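Local coordinates for protein glucose-6-phosphate isomerase (Plasmodium falciparum, PDB 3QKI) that probably catalyses the reversible interconversion of alpha-D-glucose 6-phosphate and beta-D-fructose 6-phosphate, the second step of glycolysis, at residues Asp46-Lys51 against Leu479-Thr484; Ala474-Leu479 against Arg511-Leu516. All coordinates share one frame; numbering follows the deposited sequence.

Interaction 1: Asp46-Lys51 against Leu479-Thr484; sequences DYLNDK and LAIGKT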
# COMPACT_ATOMS: atom_id res chain seq x y z
N ASP A 46 -8.34 10.45 -30.42
CA ASP A 46 -8.57 11.56 -31.34
C ASP A 46 -8.02 12.85 -30.80
O ASP A 46 -7.28 13.53 -31.51
CB ASP A 46 -10.04 11.66 -31.75
CG ASP A 46 -10.48 10.47 -32.57
OD1 ASP A 46 -9.77 10.13 -33.56
OD2 ASP A 46 -11.49 9.86 -32.21
N TYR A 47 -8.25 13.12 -29.49
CA TYR A 47 -7.71 14.31 -28.82
C TYR A 47 -6.18 14.35 -28.89
O TYR A 47 -5.61 15.42 -29.11
CB TYR A 47 -8.16 14.35 -27.34
CG TYR A 47 -9.52 14.96 -27.07
CD1 TYR A 47 -9.93 16.12 -27.72
CD2 TYR A 47 -10.33 14.46 -26.06
CE1 TYR A 47 -11.15 16.72 -27.43
CE2 TYR A 47 -11.55 15.06 -25.74
CZ TYR A 47 -11.97 16.18 -26.44
OH TYR A 47 -13.18 16.76 -26.16
N LEU A 48 -5.53 13.18 -28.72
CA LEU A 48 -4.06 13.07 -28.74
C LEU A 48 -3.39 13.31 -30.11
O LEU A 48 -2.17 13.36 -30.18
CB LEU A 48 -3.55 11.78 -28.06
CG LEU A 48 -3.89 11.70 -26.55
CD1 LEU A 48 -3.91 10.27 -26.08
CD2 LEU A 48 -3.01 12.62 -25.69
N ASN A 49 -4.19 13.50 -31.17
CA ASN A 49 -3.71 13.86 -32.51
C ASN A 49 -3.71 15.39 -32.69
O ASN A 49 -3.16 15.90 -33.67
CB ASN A 49 -4.53 13.16 -33.59
CG ASN A 49 -4.25 11.68 -33.65
OD1 ASN A 49 -3.12 11.22 -33.40
ND2 ASN A 49 -5.28 10.89 -33.91
N ASP A 50 -4.27 16.11 -31.72
CA ASP A 50 -4.34 17.57 -31.77
C ASP A 50 -3.14 18.14 -31.02
O ASP A 50 -3.13 18.16 -29.79
CB ASP A 50 -5.69 18.04 -31.19
CG ASP A 50 -5.98 19.55 -31.26
OD1 ASP A 50 -7.16 19.93 -31.04
OD2 ASP A 50 -5.03 20.34 -31.48
N LYS A 51 -2.12 18.61 -31.78
CA LYS A 51 -0.90 19.19 -31.20
C LYS A 51 -1.21 20.46 -30.37
O LYS A 51 -0.55 20.69 -29.36
CB LYS A 51 0.16 19.47 -32.26
CG LYS A 51 1.52 19.81 -31.69
CD LYS A 51 2.53 20.26 -32.75
CE LYS A 51 3.87 20.53 -32.11
NZ LYS A 51 4.96 20.54 -33.12
N LEU A 479 -3.58 3.12 -21.85
CA LEU A 479 -4.80 3.45 -21.12
C LEU A 479 -5.68 4.40 -21.93
O LEU A 479 -6.88 4.17 -22.03
CB LEU A 479 -4.47 4.04 -19.73
CG LEU A 479 -4.01 3.00 -18.67
CD1 LEU A 479 -3.47 3.70 -17.43
CD2 LEU A 479 -5.14 2.05 -18.30
N ALA A 480 -5.07 5.41 -22.55
CA ALA A 480 -5.79 6.40 -23.35
C ALA A 480 -6.37 5.81 -24.65
O ALA A 480 -7.57 5.94 -24.87
CB ALA A 480 -4.88 7.59 -23.66
N ILE A 481 -5.54 5.12 -25.46
CA ILE A 481 -5.90 4.61 -26.79
C ILE A 481 -6.60 3.26 -26.88
O ILE A 481 -7.42 3.04 -27.77
CB ILE A 481 -4.72 4.78 -27.81
CG1 ILE A 481 -3.64 3.69 -27.64
CG2 ILE A 481 -4.10 6.22 -27.73
CD1 ILE A 481 -2.65 3.51 -28.80
N GLY A 482 -6.25 2.34 -25.98
CA GLY A 482 -6.83 1.00 -26.01
C GLY A 482 -6.49 0.25 -27.29
O GLY A 482 -5.50 0.56 -27.96
N LYS A 483 -7.30 -0.75 -27.61
CA LYS A 483 -7.12 -1.59 -28.79
C LYS A 483 -8.50 -2.15 -29.14
O LYS A 483 -9.06 -2.94 -28.38
CB LYS A 483 -6.12 -2.70 -28.50
CG LYS A 483 -5.92 -3.65 -29.69
CD LYS A 483 -4.89 -4.70 -29.39
CE LYS A 483 -3.64 -4.43 -30.17
NZ LYS A 483 -3.80 -4.79 -31.60
N THR A 484 -9.05 -1.72 -30.29
CA THR A 484 -10.40 -2.10 -30.72
C THR A 484 -10.53 -3.55 -31.12
O THR A 484 -9.53 -4.22 -31.40
CB THR A 484 -10.84 -1.22 -31.90
OG1 THR A 484 -10.12 -1.61 -33.06
CG2 THR A 484 -10.66 0.29 -31.64
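Leu48 meets the last turn of helix 464-481 through a single methyl, CD1, which is placed against two side chains at once. Its closest approach is to the methyl of Ala480, with Leu48 CD1 and Ala480 CB 3.7 Å apart. The second is looser: Leu48 CD1 lies 4.4 Å from Ile481 CG2, the short branch of the isoleucine, while the branch that carries Ile481 CD1 runs off on a different course. CD1 of Leu48 reaches this far because chi2 (156°) stretches it away from CA, leaving CD2 turned from the helix. The patch is small and wholly apolar. On its own side Leu48 sits in the type I turn Tyr47-Asp50, in which Asp50 N bonds back to Tyr47 O (3.0 Å) before Asp50 takes the N-cap position of helix 51-57. Across the contact, Gly482, just past the helix end, takes a positive phi. Strand 64-70 flanks the junction, Ser69 and Arg70 touching Leu48 and Arg70 also touching Ala480. Helix 44-47 adds Leu44 against Ala480 and Lys45 against Ile481, and Ser586 and Leu560 of the second subunit pack on Leu48 and Ile481, respectively.

Interaction 2: Ala474-Leu479 against Arg511-Leu516; sequences AQADAL and RPSTLL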
# COMPACT_ATOMS: atom_id res chain seq x y z
N ALA A 474 4.41 4.29 -22.27
CA ALA A 474 3.55 3.29 -22.87
C ALA A 474 2.26 3.05 -22.11
O ALA A 474 1.23 2.89 -22.77
CB ALA A 474 4.28 1.98 -23.03
N GLN A 475 2.32 2.98 -20.76
CA GLN A 475 1.14 2.71 -19.94
C GLN A 475 0.12 3.83 -20.11
O GLN A 475 -1.04 3.55 -20.34
CB GLN A 475 1.50 2.47 -18.45
CG GLN A 475 2.15 1.10 -18.18
CD GLN A 475 1.21 -0.06 -18.41
OE1 GLN A 475 0.01 0.02 -18.17
NE2 GLN A 475 1.75 -1.17 -18.87
N ALA A 476 0.57 5.09 -20.06
CA ALA A 476 -0.30 6.27 -20.22
C ALA A 476 -1.00 6.20 -21.60
O ALA A 476 -2.22 6.36 -21.68
CB ALA A 476 0.52 7.55 -20.10
N ASP A 477 -0.24 5.91 -22.67
CA ASP A 477 -0.79 5.78 -24.01
C ASP A 477 -1.74 4.58 -24.17
O ASP A 477 -2.79 4.75 -24.76
CB ASP A 477 0.30 5.77 -25.07
CG ASP A 477 0.97 7.12 -25.29
OD1 ASP A 477 0.40 8.16 -24.84
OD2 ASP A 477 2.06 7.16 -25.92
N ALA A 478 -1.38 3.39 -23.62
CA ALA A 478 -2.22 2.18 -23.69
C ALA A 478 -3.59 2.44 -23.00
O ALA A 478 -4.64 2.06 -23.53
CB ALA A 478 -1.51 0.99 -23.04
N LEU A 479 -3.58 3.12 -21.85
CA LEU A 479 -4.80 3.45 -21.12
C LEU A 479 -5.68 4.40 -21.93
O LEU A 479 -6.88 4.17 -22.03
CB LEU A 479 -4.47 4.04 -19.73
CG LEU A 479 -4.01 3.00 -18.67
CD1 LEU A 479 -3.47 3.70 -17.43
CD2 LEU A 479 -5.14 2.05 -18.30
N ARG A 511 -9.14 5.61 -20.71
CA ARG A 511 -8.80 5.49 -19.30
C ARG A 511 -7.82 6.62 -19.01
O ARG A 511 -6.78 6.71 -19.66
CB ARG A 511 -8.29 4.08 -18.97
CG ARG A 511 -9.49 3.11 -18.94
CD ARG A 511 -9.14 1.67 -19.16
NE ARG A 511 -10.37 0.88 -19.28
CZ ARG A 511 -10.93 0.19 -18.29
NH1 ARG A 511 -12.07 -0.46 -18.48
NH2 ARG A 511 -10.35 0.15 -17.09
N PRO A 512 -8.22 7.57 -18.15
CA PRO A 512 -7.41 8.78 -18.01
C PRO A 512 -6.14 8.66 -17.18
O PRO A 512 -6.05 7.83 -16.28
CB PRO A 512 -8.40 9.80 -17.42
CG PRO A 512 -9.36 8.99 -16.65
CD PRO A 512 -9.46 7.65 -17.35
N SER A 513 -5.19 9.55 -17.46
CA SER A 513 -3.92 9.65 -16.75
C SER A 513 -3.33 11.05 -16.73
O SER A 513 -3.49 11.83 -17.68
CB SER A 513 -2.88 8.68 -17.31
OG SER A 513 -2.46 9.06 -18.60
N THR A 514 -2.59 11.34 -15.66
CA THR A 514 -1.81 12.55 -15.54
C THR A 514 -0.37 12.09 -15.47
O THR A 514 -0.06 11.14 -14.74
CB THR A 514 -2.20 13.34 -14.29
OG1 THR A 514 -3.57 13.72 -14.40
CG2 THR A 514 -1.33 14.58 -14.10
N LEU A 515 0.51 12.73 -16.23
CA LEU A 515 1.94 12.45 -16.19
C LEU A 515 2.68 13.62 -15.55
O LEU A 515 2.49 14.77 -15.94
CB LEU A 515 2.53 12.18 -17.59
CG LEU A 515 2.04 10.97 -18.37
CD1 LEU A 515 2.71 10.92 -19.73
CD2 LEU A 515 2.41 9.69 -17.68
N LEU A 516 3.52 13.31 -14.57
CA LEU A 516 4.39 14.29 -13.89
C LEU A 516 5.82 13.83 -14.18
O LEU A 516 6.21 12.74 -13.73
CB LEU A 516 4.13 14.37 -12.37
CG LEU A 516 2.81 14.98 -11.93
CD1 LEU A 516 2.53 14.69 -10.45
CD2 LEU A 516 2.80 16.50 -12.14
O HOH W 1 -4.32 7.65 -20.15
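Ala476, Leu479, Arg511, Ser513 and Leu515 join a connecting helix of a beta-alpha-beta crossover to the strand that completes it: helix 464-481 follows strand 443-448 and comes before its parallel neighbour, strand 513-518, in the mixed sheet. At the strand end of the contact, the Ala476 methyl sits against both methyls of Leu515, with Ala476 CB 3.7 Å from Leu515 CD2 and only slightly farther from CD1. Ser513 OG comes up beside the same methyl, in van der Waals contact. At the other end Leu479 and Arg511 set their side chains across each other at about a right angle, and Leu479 CD2 lies 3.8 Å from Arg511 CB. Their backbones are joined as well: Arg511 N donates to Leu479 O (3.0 Å), approaching from above the carbonyl plane, 49° out of it.

Between these two ends a buried water ties helix to chain. It donates to Ala476 O (2.9 Å) and to Arg511 O (2.7 Å), and accepts a hydrogen bond from Ser513 OG (2.8 Å). The serine can reach it because chi1 of 69° sets OG between the backbone N and the carbonyl carbon.

Farther out, strand 64-70 contributes Arg70, which packs on Ala476, Ser513 and Leu515 and forms a salt bridge through NE with Asp477 OD1, while Asp477 OD2 is bonded to Thr587 OG1 of the second subunit. Behind Leu479 lie Val443 and, from helix 428-437, Ile435 and His436. Arg511 runs extended from CG to NE past Leu479 to that helix's C-terminal end, where its guanidinium is held by two carbonyls: NH1 donates to Gly438 O and NH2 to Ile435 O.

How the interactions relate
Helix 464-481 carries both contacts, with centres about 10 Å apart, and Leu479 belongs to a segment of each. Interaction 2 sets the helix on strand 513-518, about 21 Å from the centre of the chain; interaction 1 lies farther out, about 31 Å from that centre, where the helix ends beside 46-51. Arg70 of strand 64-70 touches residues of both, and the second subunit packs on both. Neither contact includes a residue known to bind fructose 6-phosphate. Ligand-binding residues are nonetheless close by in sequence: Gln428, beside His429, touches Gln475, and Gly557 of the second subunit, beside Lys558, packs on Ala474 and Gln475.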